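CELL division control protein 6 (Pyrobaculum aerophilum, PDB 1FNN) binds ADP and magnesium through an AAA+ ATPase core and is probably involved in regulating the initiation of DNA replication. Local coordinates at residues V348-N353 with T364-G369; L220-D225 with H305-T310; R75-N80 with R96-P101; D124-L129 with L155-I160. One frame throughout, in Å; residues are numbered along the deposited sequence.

Overall arrangement
The four contacts form two pairs at opposite sides of the chain's centre. Interactions 3 and 4 belong to the parallel sheet of the AAA+ core: their centres are 13 Å apart, and the neighbouring strands 75-80 and 127-132 join them through backbone bonds. Interactions 1 and 2 lie where the winged-helix domain meets the lid, centres 7 Å apart, joined by the salt bridge between Arg-351 and Asp-225. About 45 Å separates the centres of interactions 2 and 3. Neither pair touches the nucleotide site: the side chain of Phe-76 comes to about 12 Å from the bound ADP, and that of Asp-225 to about 11 Å from the side chain of ADP-binding Tyr-193.

Interaction 1: V348-N353 with T364-G369; sequences VETRQN and TLISIG
Glu-349 and Ser-367 form a hydrogen-bonded antiparallel pair, with Glu-349 N giving to Ser-367 O and Ser-367 N to Glu-349 O, both at 2.8 Å. Two residues on, Arg-351 and Leu-365 repeat the pattern: Leu-365 N reaches Arg-351 O at 2.7 Å, and Arg-351 N bonds to Leu-365 O. That last carbonyl also receives a CA-H...O contact from Thr-350.

The Glu-349 carboxylate works on the face it shares with Ser-367. Its chain bends at chi2 (90°) and turns back over the partner strand, where OE1 takes the backbone N-H of Gly-369 at 2.9 Å on its syn lone pair. A water donates to OE1 and accepts from Ser-367 OG, while a second water donates to OE2 at 2.7 Å and is met weakly by Gly-369 N. Both carboxylate oxygens are thereby occupied. At the other end Gln-352 NE2 makes only a weak bond to Thr-364 OG1, 3.3 Å long. The Arg-351 guanidinium leads off to a salt bridge with Asp-225 of the lid.

On the opposite face Val-348 CG2 meets Ile-368 CG1 at 3.6 Å and also touches Ile-366 CG2. These strands are the two arms of the wing of the winged-helix domain. Strand 364-367 is the middle one, bonded to Ile-309 on its other edge; helices 332-344 and 288-304 cover the Ile-366 face, and lid helix 217-227 approaches the Glu-349 face.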
loop_
_atom_site.group_PDB
_atom_site.type_symbol
_atom_site.label_atom_id
_atom_site.label_comp_id
_atom_site.label_asym_id
_atom_site.label_seq_id
_atom_site.Cartn_x
_atom_site.Cartn_y
_atom_site.Cartn_z
ATOM N N VAL A 348 3.054 6.218 -20.044
ATOM C CA VAL A 348 4.269 5.415 -20.152
ATOM C C VAL A 348 5.065 5.582 -18.850
ATOM O O VAL A 348 4.790 6.562 -18.145
ATOM C CB VAL A 348 4.953 6.093 -21.356
ATOM C CG1 VAL A 348 6.192 6.864 -21.007
ATOM C CG2 VAL A 348 4.966 5.253 -22.617
ATOM N N GLU A 349 5.941 4.642 -18.515
ATOM C CA GLU A 349 6.832 4.878 -17.369
ATOM C C GLU A 349 8.237 4.880 -17.878
ATOM O O GLU A 349 8.509 4.144 -18.848
ATOM C CB GLU A 349 6.618 3.741 -16.319
ATOM C CG GLU A 349 5.187 3.843 -15.743
ATOM C CD GLU A 349 4.172 3.043 -16.546
ATOM O OE1 GLU A 349 4.452 1.940 -17.064
ATOM O OE2 GLU A 349 3.016 3.508 -16.690
ATOM N N THR A 350 9.159 5.663 -17.323
ATOM C CA THR A 350 10.526 5.612 -17.837
ATOM C C THR A 350 11.492 5.394 -16.679
ATOM O O THR A 350 11.160 5.743 -15.549
ATOM C CB THR A 350 10.959 6.932 -18.547
ATOM O OG1 THR A 350 10.871 7.995 -17.621
ATOM C CG2 THR A 350 10.007 7.240 -19.710
ATOM N N ARG A 351 12.663 4.873 -16.972
ATOM C CA ARG A 351 13.682 4.684 -15.949
ATOM C C ARG A 351 15.027 4.908 -16.669
ATOM O O ARG A 351 15.136 4.502 -17.819
ATOM C CB ARG A 351 13.845 3.309 -15.344
ATOM C CG ARG A 351 12.974 2.124 -15.548
ATOM C CD ARG A 351 13.499 0.908 -14.742
ATOM N NE ARG A 351 13.918 1.345 -13.436
ATOM C CZ ARG A 351 13.295 1.484 -12.287
ATOM N NH1 ARG A 351 12.013 1.199 -12.145
ATOM N NH2 ARG A 351 13.983 1.926 -11.232
ATOM N N GLN A 352 16.003 5.303 -15.893
ATOM C CA GLN A 352 17.353 5.451 -16.426
ATOM C C GLN A 352 18.036 4.087 -16.418
ATOM O O GLN A 352 17.830 3.262 -15.522
ATOM C CB GLN A 352 18.104 6.466 -15.564
ATOM C CG GLN A 352 18.925 7.513 -16.271
ATOM C CD GLN A 352 18.150 8.275 -17.326
ATOM O OE1 GLN A 352 17.142 8.908 -17.031
ATOM N NE2 GLN A 352 18.622 8.210 -18.568
ATOM N N ASN A 353 18.821 3.824 -17.442
ATOM C CA ASN A 353 19.624 2.615 -17.550
ATOM C C ASN A 353 20.984 2.862 -16.860
ATOM O O ASN A 353 21.589 3.864 -17.326
ATOM C CB ASN A 353 19.902 2.385 -19.013
ATOM C CG ASN A 353 20.311 1.043 -19.523
ATOM O OD1 ASN A 353 21.137 1.008 -20.446
ATOM N ND2 ASN A 353 19.804 -0.064 -19.008
ATOM N N THR A 364 17.837 5.946 -21.493
ATOM C CA THR A 364 16.439 6.060 -21.046
ATOM C C THR A 364 15.661 4.827 -21.439
ATOM O O THR A 364 15.647 4.498 -22.636
ATOM C CB THR A 364 15.735 7.317 -21.586
ATOM O OG1 THR A 364 16.420 8.465 -21.068
ATOM C CG2 THR A 364 14.326 7.420 -21.033
ATOM N N LEU A 365 14.915 4.234 -20.485
ATOM C CA LEU A 365 14.146 3.063 -20.776
ATOM C C LEU A 365 12.664 3.380 -20.690
ATOM O O LEU A 365 12.265 4.181 -19.861
ATOM C CB LEU A 365 14.413 1.897 -19.787
ATOM C CG LEU A 365 15.868 1.412 -19.731
ATOM C CD1 LEU A 365 16.073 0.405 -18.590
ATOM C CD2 LEU A 365 16.310 0.797 -21.057
ATOM N N ILE A 366 11.887 2.747 -21.558
ATOM C CA ILE A 366 10.455 3.039 -21.568
ATOM C C ILE A 366 9.623 1.781 -21.404
ATOM O O ILE A 366 9.808 0.766 -22.093
ATOM C CB ILE A 366 10.077 3.674 -22.944
ATOM C CG1 ILE A 366 10.918 4.946 -23.206
ATOM C CG2 ILE A 366 8.596 4.058 -22.978
ATOM C CD1 ILE A 366 10.790 5.340 -24.690
ATOM N N SER A 367 8.579 1.930 -20.602
ATOM C CA SER A 367 7.664 0.803 -20.445
ATOM C C SER A 367 6.240 1.289 -20.507
ATOM O O SER A 367 5.936 2.449 -20.180
ATOM C CB SER A 367 7.898 0.197 -19.013
ATOM O OG SER A 367 6.752 -0.627 -18.737
ATOM N N ILE A 368 5.327 0.460 -20.911
ATOM C CA ILE A 368 3.906 0.731 -20.798
ATOM C C ILE A 368 3.410 -0.430 -19.867
ATOM O O ILE A 368 3.036 -1.496 -20.364
ATOM C CB ILE A 368 3.153 0.716 -22.119
ATOM C CG1 ILE A 368 3.567 1.975 -22.955
ATOM C CG2 ILE A 368 1.647 0.710 -21.942
ATOM C CD1 ILE A 368 3.025 1.818 -24.392
ATOM N N GLY A 369 3.136 -0.091 -18.613
ATOM C CA GLY A 369 2.744 -1.179 -17.691
ATOM C C GLY A 369 1.263 -1.219 -17.369
ATOM O O GLY A 369 0.827 -2.220 -16.749
HETATM O O HOH W 1 1.394 2.542 -18.653
HETATM O O HOH W 2 6.011 -0.068 -16.040
#

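Interaction 2: L220-D225 with H305-T310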
loop_
_atom_site.group_PDB
_atom_site.type_symbol
_atom_site.label_atom_id
_atom_site.label_comp_id
_atom_site.label_asym_id
_atom_site.label_seq_id
_atom_site.Cartn_x
_atom_site.Cartn_y
_atom_site.Cartn_z
ATOM N N LEU A 220 9.870 -6.940 -12.006
ATOM C CA LEU A 220 9.531 -6.362 -10.695
ATOM C C LEU A 220 9.623 -4.837 -10.822
ATOM O O LEU A 220 8.811 -4.109 -10.261
ATOM C CB LEU A 220 10.603 -6.882 -9.716
ATOM C CG LEU A 220 10.282 -8.070 -8.811
ATOM C CD1 LEU A 220 9.183 -8.970 -9.326
ATOM C CD2 LEU A 220 11.539 -8.846 -8.415
ATOM N N GLN A 221 10.647 -4.388 -11.576
ATOM C CA GLN A 221 10.799 -2.938 -11.777
ATOM C C GLN A 221 9.601 -2.314 -12.510
ATOM O O GLN A 221 9.136 -1.239 -12.106
ATOM C CB GLN A 221 12.082 -2.588 -12.514
ATOM C CG GLN A 221 13.393 -2.686 -11.762
ATOM C CD GLN A 221 14.587 -2.715 -12.699
ATOM O OE1 GLN A 221 14.470 -2.982 -13.905
ATOM N NE2 GLN A 221 15.776 -2.444 -12.176
ATOM N N MET A 222 9.034 -3.058 -13.438
ATOM C CA MET A 222 7.815 -2.633 -14.173
ATOM C C MET A 222 6.634 -2.405 -13.273
ATOM O O MET A 222 5.885 -1.393 -13.303
ATOM C CB MET A 222 7.577 -3.687 -15.245
ATOM C CG MET A 222 6.320 -3.533 -16.096
ATOM S SD MET A 222 6.082 -4.925 -17.224
ATOM C CE MET A 222 4.483 -4.550 -17.918
ATOM N N ILE A 223 6.428 -3.394 -12.346
ATOM C CA ILE A 223 5.341 -3.266 -11.391
ATOM C C ILE A 223 5.614 -2.122 -10.420
ATOM O O ILE A 223 4.722 -1.365 -10.091
ATOM C CB ILE A 223 5.180 -4.583 -10.540
ATOM C CG1 ILE A 223 4.884 -5.730 -11.480
ATOM C CG2 ILE A 223 4.109 -4.330 -9.484
ATOM C CD1 ILE A 223 4.744 -7.129 -10.851
ATOM N N ALA A 224 6.875 -1.961 -9.984
ATOM C CA ALA A 224 7.235 -0.867 -9.088
ATOM C C ALA A 224 7.097 0.525 -9.754
ATOM O O ALA A 224 6.659 1.481 -9.128
ATOM C CB ALA A 224 8.715 -1.052 -8.725
ATOM N N ASP A 225 7.309 0.564 -11.054
ATOM C CA ASP A 225 7.139 1.783 -11.857
ATOM C C ASP A 225 5.678 2.129 -11.981
ATOM O O ASP A 225 5.347 3.315 -12.009
ATOM C CB ASP A 225 7.782 1.683 -13.255
ATOM C CG ASP A 225 9.283 1.859 -13.099
ATOM O OD1 ASP A 225 9.644 2.388 -12.029
ATOM O OD2 ASP A 225 10.062 1.490 -13.987
ATOM N N HIS A 305 8.932 -8.093 -26.437
ATOM C CA HIS A 305 8.410 -8.985 -25.412
ATOM C C HIS A 305 9.133 -8.765 -24.077
ATOM O O HIS A 305 9.160 -9.597 -23.152
ATOM C CB HIS A 305 8.500 -10.474 -25.816
ATOM C CG HIS A 305 7.438 -10.777 -26.829
ATOM N ND1 HIS A 305 6.212 -11.302 -26.495
ATOM C CD2 HIS A 305 7.429 -10.614 -28.183
ATOM C CE1 HIS A 305 5.481 -11.460 -27.588
ATOM N NE2 HIS A 305 6.200 -11.048 -28.622
ATOM N N THR A 306 9.566 -7.541 -23.855
ATOM C CA THR A 306 10.500 -7.183 -22.778
ATOM C C THR A 306 9.836 -6.036 -22.073
ATOM O O THR A 306 8.924 -5.435 -22.677
ATOM C CB THR A 306 11.821 -6.898 -23.501
ATOM O OG1 THR A 306 12.922 -7.553 -22.864
ATOM C CG2 THR A 306 12.146 -5.432 -23.670
ATOM N N PRO A 307 9.904 -5.947 -20.753
ATOM C CA PRO A 307 9.260 -4.850 -20.029
ATOM C C PRO A 307 9.684 -3.479 -20.564
ATOM O O PRO A 307 8.851 -2.560 -20.659
ATOM C CB PRO A 307 9.694 -5.058 -18.577
ATOM C CG PRO A 307 10.031 -6.536 -18.511
ATOM C CD PRO A 307 10.730 -6.794 -19.846
ATOM N N TYR A 308 10.967 -3.281 -20.856
ATOM C CA TYR A 308 11.432 -1.970 -21.311
ATOM C C TYR A 308 12.036 -1.951 -22.712
ATOM O O TYR A 308 12.532 -2.957 -23.228
ATOM C CB TYR A 308 12.524 -1.404 -20.388
ATOM C CG TYR A 308 12.026 -1.235 -18.977
ATOM C CD1 TYR A 308 12.168 -2.305 -18.061
ATOM C CD2 TYR A 308 11.431 -0.068 -18.548
ATOM C CE1 TYR A 308 11.709 -2.158 -16.761
ATOM C CE2 TYR A 308 10.985 0.055 -17.254
ATOM C CZ TYR A 308 11.124 -0.993 -16.355
ATOM O OH TYR A 308 10.652 -0.806 -15.072
ATOM N N ILE A 309 11.847 -0.813 -23.411
ATOM C CA ILE A 309 12.588 -0.622 -24.673
ATOM C C ILE A 309 13.301 0.713 -24.520
ATOM O O ILE A 309 13.034 1.556 -23.661
ATOM C CB ILE A 309 11.774 -0.779 -25.943
ATOM C CG1 ILE A 309 10.473 0.041 -25.942
ATOM C CG2 ILE A 309 11.378 -2.218 -26.237
ATOM C CD1 ILE A 309 10.624 1.477 -26.334
ATOM N N THR A 310 14.362 0.908 -25.266
ATOM C CA THR A 310 15.190 2.103 -25.143
ATOM C C THR A 310 14.571 3.279 -25.889
ATOM O O THR A 310 13.773 3.033 -26.792
ATOM C CB THR A 310 16.614 1.859 -25.677
ATOM O OG1 THR A 310 16.556 1.536 -27.071
ATOM C CG2 THR A 310 17.272 0.708 -24.932
#
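Tyr-308 reaches across to helix 217-227 and gives its hydroxyl hydrogen to Asp-225, with OH 2.6 Å from OD2. OD2 lies at the edge of the phenol ring, in its plane, but the carboxylate is turned 81° against the ring, and the hydroxyl meets OD2 from above the carboxylate plane, 39° out of it. With OD1 already engaged by Arg-351, the acid is shared between a phenol and a guanidinium, which would probably favour its charged form.

Close packing brings the phenol oxygen against the helix: OH rests on the backbone one turn before the acid, 3.2 Å from Gln-221 C, and CB of Gln-221 is 3.4 Å from the same oxygen.

The apolar part is small and lies beside the tyrosine. Met-222 has CG anti to the backbone N (chi1 176°), and its fully extended chain lays SD against Pro-307 CB at 3.9 Å. The thioether crosses the proline at about a right angle, and Pro-264 packs on the same ring from helix 264-274.

Tyr-308 also touches Leu-365 and Ser-367, which carries the contact on into the wing. What results is a buried interdomain interface: a lid helix of the AAA+ module is docked on the loop leading into the first strand of the winged-helix domain, a domain pairing found in the Cdc6 family.

Interaction 3: R75-N80 with R96-P101; sequences RFVYIN and RSLNIP
Val-77 points from strand 75-80 toward the end of helix 87-97, where it touches Ser-97 and Leu-98. The apolar contacts come first. Its CG2 methyl touches Leu-98 CD1 at 3.7 Å, the two side chains crossing at about a right angle. The same leucine methyl spans two strand residues that point to one side, since it also lies 3.9 Å from Arg-75 CB. The aliphatic root of Arg-75 does the touching here, CB with CG close behind.

Contacts of a polar atom with methyls make up the rest. Ser-97 OG is 3.5 Å from Val-77 CG2 and 4.0 Å from Val-77 CG1, so the hydroxyl sits against both branches of the valine. The CG2 branch, anti to the carbonyl carbon, is thus shared between the serine oxygen and the leucine.

In the parallel sheet of this P-loop AAA+ core, strand 75-80 is an outermost strand, and helix 87-97 packs against it, with Ile-94 on Val-77 and Ile-90 on Ile-79.

Backbone bonds finish the helix end. A Schellman motif closes it, with Asn-99 as the C-prime residue at positive phi: Asn-99 N bonds to Arg-96 O at 3.2 Å, and Ile-100 N reaches back to Ala-95 O. No hydrogen bond links the helix end to the strand. On either side of Asn-99, Leu-98 and Ile-100 pack on Leu-116 of helix 109-122.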
loop_
_atom_site.group_PDB
_atom_site.type_symbol
_atom_site.label_atom_id
_atom_site.label_comp_id
_atom_site.label_asym_id
_atom_site.label_seq_id
_atom_site.Cartn_x
_atom_site.Cartn_y
_atom_site.Cartn_z
ATOM N N ARG A 75 -1.640 -8.123 26.987
ATOM C CA ARG A 75 -2.481 -8.822 25.995
ATOM C C ARG A 75 -2.674 -7.936 24.752
ATOM O O ARG A 75 -3.036 -6.766 24.933
ATOM C CB ARG A 75 -3.892 -9.024 26.585
ATOM C CG ARG A 75 -3.805 -9.619 28.000
ATOM C CD ARG A 75 -3.578 -11.111 27.945
ATOM N NE ARG A 75 -3.985 -11.674 29.249
ATOM C CZ ARG A 75 -5.070 -12.379 29.555
ATOM N NH1 ARG A 75 -5.988 -12.686 28.663
ATOM N NH2 ARG A 75 -5.185 -12.764 30.819
ATOM N N PHE A 76 -2.432 -8.449 23.560
ATOM C CA PHE A 76 -2.569 -7.650 22.346
ATOM C C PHE A 76 -4.014 -7.730 21.855
ATOM O O PHE A 76 -4.475 -8.850 21.628
ATOM C CB PHE A 76 -1.687 -8.294 21.276
ATOM C CG PHE A 76 -1.673 -7.640 19.924
ATOM C CD1 PHE A 76 -1.484 -6.283 19.771
ATOM C CD2 PHE A 76 -1.837 -8.412 18.792
ATOM C CE1 PHE A 76 -1.465 -5.707 18.501
ATOM C CE2 PHE A 76 -1.821 -7.850 17.530
ATOM C CZ PHE A 76 -1.634 -6.487 17.372
ATOM N N VAL A 77 -4.748 -6.651 21.923
ATOM C CA VAL A 77 -6.156 -6.593 21.592
ATOM C C VAL A 77 -6.336 -5.756 20.314
ATOM O O VAL A 77 -6.219 -4.527 20.317
ATOM C CB VAL A 77 -6.974 -6.041 22.777
ATOM C CG1 VAL A 77 -8.437 -5.940 22.336
ATOM C CG2 VAL A 77 -6.898 -6.992 24.004
ATOM N N TYR A 78 -6.376 -6.469 19.201
ATOM C CA TYR A 78 -6.391 -5.779 17.894
ATOM C C TYR A 78 -7.819 -5.501 17.465
ATOM O O TYR A 78 -8.633 -6.419 17.275
ATOM C CB TYR A 78 -5.603 -6.636 16.911
ATOM C CG TYR A 78 -5.660 -6.021 15.511
ATOM C CD1 TYR A 78 -4.746 -5.046 15.130
ATOM C CD2 TYR A 78 -6.645 -6.438 14.621
ATOM C CE1 TYR A 78 -4.801 -4.490 13.870
ATOM C CE2 TYR A 78 -6.712 -5.886 13.346
ATOM C CZ TYR A 78 -5.781 -4.913 12.988
ATOM O OH TYR A 78 -5.837 -4.366 11.748
ATOM N N ILE A 79 -8.142 -4.223 17.232
ATOM C CA ILE A 79 -9.492 -3.843 16.844
ATOM C C ILE A 79 -9.471 -3.275 15.418
ATOM O O ILE A 79 -8.917 -2.194 15.216
ATOM C CB ILE A 79 -10.169 -2.822 17.739
ATOM C CG1 ILE A 79 -10.279 -3.202 19.217
ATOM C CG2 ILE A 79 -11.615 -2.526 17.248
ATOM C CD1 ILE A 79 -10.936 -4.573 19.421
ATOM N N ASN A 80 -10.068 -4.003 14.476
ATOM C CA ASN A 80 -10.089 -3.447 13.095
ATOM C C ASN A 80 -11.286 -2.523 12.994
ATOM O O ASN A 80 -12.430 -2.998 12.887
ATOM C CB ASN A 80 -10.163 -4.600 12.102
ATOM C CG ASN A 80 -10.374 -4.184 10.661
ATOM O OD1 ASN A 80 -10.578 -3.008 10.356
ATOM N ND2 ASN A 80 -10.319 -5.182 9.786
ATOM N N ARG A 96 -14.416 -10.136 24.115
ATOM C CA ARG A 96 -14.110 -11.460 23.580
ATOM C C ARG A 96 -12.616 -11.725 23.604
ATOM O O ARG A 96 -12.150 -12.800 24.011
ATOM C CB ARG A 96 -14.656 -11.534 22.158
ATOM C CG ARG A 96 -14.648 -12.925 21.551
ATOM C CD ARG A 96 -14.880 -12.870 20.049
ATOM N NE ARG A 96 -13.689 -13.137 19.269
ATOM C CZ ARG A 96 -12.486 -12.607 19.299
ATOM N NH1 ARG A 96 -12.132 -11.640 20.138
ATOM N NH2 ARG A 96 -11.540 -13.027 18.467
ATOM N N SER A 97 -11.826 -10.705 23.217
ATOM C CA SER A 97 -10.371 -10.943 23.178
ATOM C C SER A 97 -9.820 -11.118 24.577
ATOM O O SER A 97 -8.893 -11.893 24.783
ATOM C CB SER A 97 -9.684 -9.794 22.409
ATOM O OG SER A 97 -8.278 -9.887 22.718
ATOM N N LEU A 98 -10.391 -10.524 25.611
ATOM C CA LEU A 98 -9.996 -10.629 27.009
ATOM C C LEU A 98 -10.783 -11.660 27.830
ATOM O O LEU A 98 -10.594 -11.796 29.044
ATOM C CB LEU A 98 -10.202 -9.243 27.649
ATOM C CG LEU A 98 -9.021 -8.328 27.969
ATOM C CD1 LEU A 98 -7.742 -8.626 27.217
ATOM C CD2 LEU A 98 -9.369 -6.844 27.877
ATOM N N ASN A 99 -11.637 -12.461 27.190
ATOM C CA ASN A 99 -12.497 -13.389 27.880
ATOM C C ASN A 99 -13.237 -12.742 29.054
ATOM O O ASN A 99 -13.194 -13.336 30.127
ATOM C CB ASN A 99 -11.648 -14.531 28.503
ATOM C CG ASN A 99 -11.220 -15.359 27.286
ATOM O OD1 ASN A 99 -12.171 -15.870 26.691
ATOM N ND2 ASN A 99 -9.922 -15.402 27.056
ATOM N N ILE A 100 -13.997 -11.692 28.796
ATOM C CA ILE A 100 -14.780 -11.055 29.868
ATOM C C ILE A 100 -16.226 -11.478 29.579
ATOM O O ILE A 100 -16.761 -11.102 28.546
ATOM C CB ILE A 100 -14.747 -9.524 29.760
ATOM C CG1 ILE A 100 -13.337 -8.974 30.053
ATOM C CG2 ILE A 100 -15.794 -8.857 30.662
ATOM C CD1 ILE A 100 -13.272 -7.482 29.688
ATOM N N PRO A 101 -16.833 -12.230 30.479
ATOM C CA PRO A 101 -18.207 -12.673 30.248
ATOM C C PRO A 101 -19.159 -11.490 30.390
ATOM O O PRO A 101 -19.021 -10.758 31.376
ATOM C CB PRO A 101 -18.450 -13.711 31.348
ATOM C CG PRO A 101 -17.142 -13.940 32.007
ATOM C CD PRO A 101 -16.279 -12.702 31.754
#

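Interaction 4: D124-L129 with L155-I160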
loop_
_atom_site.group_PDB
_atom_site.type_symbol
_atom_site.label_atom_id
_atom_site.label_comp_id
_atom_site.label_asym_id
_atom_site.label_seq_id
_atom_site.Cartn_x
_atom_site.Cartn_y
_atom_site.Cartn_z
ATOM N N ASP A 124 -5.688 -8.134 37.162
ATOM C CA ASP A 124 -4.351 -7.551 37.030
ATOM C C ASP A 124 -3.828 -7.753 35.591
ATOM O O ASP A 124 -2.772 -8.328 35.401
ATOM C CB ASP A 124 -3.404 -8.204 38.038
ATOM C CG ASP A 124 -2.047 -7.518 38.084
ATOM O OD1 ASP A 124 -1.992 -6.294 37.913
ATOM O OD2 ASP A 124 -1.001 -8.168 38.285
ATOM N N LEU A 125 -4.558 -7.196 34.630
ATOM C CA LEU A 125 -4.256 -7.422 33.224
ATOM C C LEU A 125 -3.658 -6.125 32.658
ATOM O O LEU A 125 -3.802 -5.072 33.268
ATOM C CB LEU A 125 -5.507 -7.690 32.387
ATOM C CG LEU A 125 -6.385 -8.882 32.788
ATOM C CD1 LEU A 125 -7.715 -8.807 32.052
ATOM C CD2 LEU A 125 -5.657 -10.194 32.576
ATOM N N TYR A 126 -2.940 -6.278 31.567
ATOM C CA TYR A 126 -2.332 -5.139 30.858
ATOM C C TYR A 126 -2.664 -5.391 29.380
ATOM O O TYR A 126 -2.448 -6.493 28.868
ATOM C CB TYR A 126 -0.823 -5.100 31.120
ATOM C CG TYR A 126 -0.458 -4.818 32.567
ATOM C CD1 TYR A 126 -0.174 -5.866 33.441
ATOM C CD2 TYR A 126 -0.402 -3.514 33.061
ATOM C CE1 TYR A 126 0.157 -5.640 34.765
ATOM C CE2 TYR A 126 -0.074 -3.257 34.375
ATOM C CZ TYR A 126 0.203 -4.330 35.217
ATOM O OH TYR A 126 0.532 -4.066 36.527
ATOM N N MET A 127 -3.336 -4.419 28.790
ATOM C CA MET A 127 -3.836 -4.460 27.437
ATOM C C MET A 127 -3.061 -3.502 26.513
ATOM O O MET A 127 -2.975 -2.307 26.784
ATOM C CB MET A 127 -5.323 -4.042 27.478
ATOM C CG MET A 127 -5.950 -3.982 26.114
ATOM S SD MET A 127 -7.706 -3.829 25.992
ATOM C CE MET A 127 -8.065 -2.327 26.903
ATOM N N PHE A 128 -2.508 -4.057 25.448
ATOM C CA PHE A 128 -1.993 -3.235 24.337
ATOM C C PHE A 128 -3.135 -3.194 23.306
ATOM O O PHE A 128 -3.356 -4.161 22.576
ATOM C CB PHE A 128 -0.740 -3.874 23.776
ATOM C CG PHE A 128 -0.159 -3.388 22.488
ATOM C CD1 PHE A 128 0.616 -4.250 21.735
ATOM C CD2 PHE A 128 -0.357 -2.103 22.010
ATOM C CE1 PHE A 128 1.182 -3.845 20.528
ATOM C CE2 PHE A 128 0.202 -1.691 20.810
ATOM C CZ PHE A 128 0.972 -2.565 20.066
ATOM N N LEU A 129 -3.848 -2.092 23.285
ATOM C CA LEU A 129 -5.024 -1.925 22.457
ATOM C C LEU A 129 -4.715 -1.157 21.178
ATOM O O LEU A 129 -4.036 -0.123 21.167
ATOM C CB LEU A 129 -6.091 -1.213 23.294
ATOM C CG LEU A 129 -7.419 -0.868 22.615
ATOM C CD1 LEU A 129 -8.184 -2.133 22.184
ATOM C CD2 LEU A 129 -8.277 0.003 23.538
ATOM N N LEU A 155 -7.984 2.148 37.276
ATOM C CA LEU A 155 -7.444 0.886 36.757
ATOM C C LEU A 155 -6.588 0.156 37.774
ATOM O O LEU A 155 -6.468 -1.080 37.715
ATOM C CB LEU A 155 -6.668 1.180 35.467
ATOM C CG LEU A 155 -7.578 1.528 34.288
ATOM C CD1 LEU A 155 -6.798 2.283 33.213
ATOM C CD2 LEU A 155 -8.190 0.242 33.719
ATOM N N GLY A 156 -5.868 0.908 38.622
ATOM C CA GLY A 156 -4.899 0.309 39.528
ATOM C C GLY A 156 -3.463 0.467 39.066
ATOM O O GLY A 156 -2.501 0.272 39.819
ATOM N N ALA A 157 -3.294 0.768 37.775
ATOM C CA ALA A 157 -1.978 0.974 37.185
ATOM C C ALA A 157 -2.186 1.612 35.819
ATOM O O ALA A 157 -3.360 1.813 35.457
ATOM C CB ALA A 157 -1.225 -0.341 37.021
ATOM N N PHE A 158 -1.120 1.945 35.083
ATOM C CA PHE A 158 -1.431 2.427 33.693
ATOM C C PHE A 158 -1.571 1.118 32.917
ATOM O O PHE A 158 -0.572 0.601 32.403
ATOM C CB PHE A 158 -0.287 3.325 33.251
ATOM C CG PHE A 158 -0.396 4.708 33.836
ATOM C CD1 PHE A 158 0.468 5.112 34.831
ATOM C CD2 PHE A 158 -1.365 5.584 33.376
ATOM C CE1 PHE A 158 0.383 6.387 35.380
ATOM C CE2 PHE A 158 -1.451 6.849 33.922
ATOM C CZ PHE A 158 -0.584 7.253 34.921
ATOM N N ARG A 159 -2.806 0.582 32.897
ATOM C CA ARG A 159 -2.967 -0.758 32.347
ATOM C C ARG A 159 -3.136 -0.827 30.852
ATOM O O ARG A 159 -3.401 -1.911 30.344
ATOM C CB ARG A 159 -4.125 -1.472 33.103
ATOM C CG ARG A 159 -3.718 -1.885 34.526
ATOM C CD ARG A 159 -4.897 -2.629 35.245
ATOM N NE ARG A 159 -4.502 -2.964 36.626
ATOM C CZ ARG A 159 -3.647 -3.920 36.951
ATOM N NH1 ARG A 159 -3.060 -4.676 36.031
ATOM N NH2 ARG A 159 -3.298 -4.213 38.201
ATOM N N ILE A 160 -3.186 0.305 30.152
ATOM C CA ILE A 160 -3.478 0.317 28.735
ATOM C C ILE A 160 -2.405 1.074 27.946
ATOM O O ILE A 160 -2.015 2.167 28.363
ATOM C CB ILE A 160 -4.825 1.001 28.448
ATOM C CG1 ILE A 160 -6.003 0.244 29.076
ATOM C CG2 ILE A 160 -5.112 1.092 26.948
ATOM C CD1 ILE A 160 -7.323 1.000 28.946
#
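A single carboxylate oxygen, Asp-124 OD1, receives both terminal nitrogens of Arg-159: NH1 at 2.7 Å and NH2 at 2.5 Å, the latter so short that its exact length is doubtful. This is not the usual side-by-side pairing, for carboxylate and guanidinium planes stand 88° apart. NH1 meets the oxygen on its anti side, 34° out of the carboxylate plane.

The rest of the guanidinium is held too. NH1 gives a second bond to Leu-125 O at 2.9 Å, approaching from above that carbonyl's plane although the oxygen lies at the edge of the guanidinium. NE bonds to Leu-155 O, the last residue of the short helix 152-155. The arginine chain runs extended from CG to NE, which carries its head alongside Tyr-126. There NH1 lies over one face of the ring, 3.4 Å from CZ, in an off-centre cation-pi contact with the two planes 39° apart. Ala-157 CB also touches this ring.

Farther along, Met-127 and Ile-160 form a parallel bridge where strand 160-166 begins. Met-127 N gives its hydrogen to Arg-159 O at 3.0 Å in a nearly straight bond. The Met-127 and Ile-160 side chains lie side by side and point the same way, with CE 3.9 Å from CG1.

Asp-124 is the positive-phi residue of a Schellman motif, so the bridge ties a helix end to the mouth of strand 160-166 in the AAA+ core. With one acid, two carbonyls and an aromatic face around it, the buried arginine has its head fixed in rotation, and its charge is probably well compensated, which would favour the protonated form.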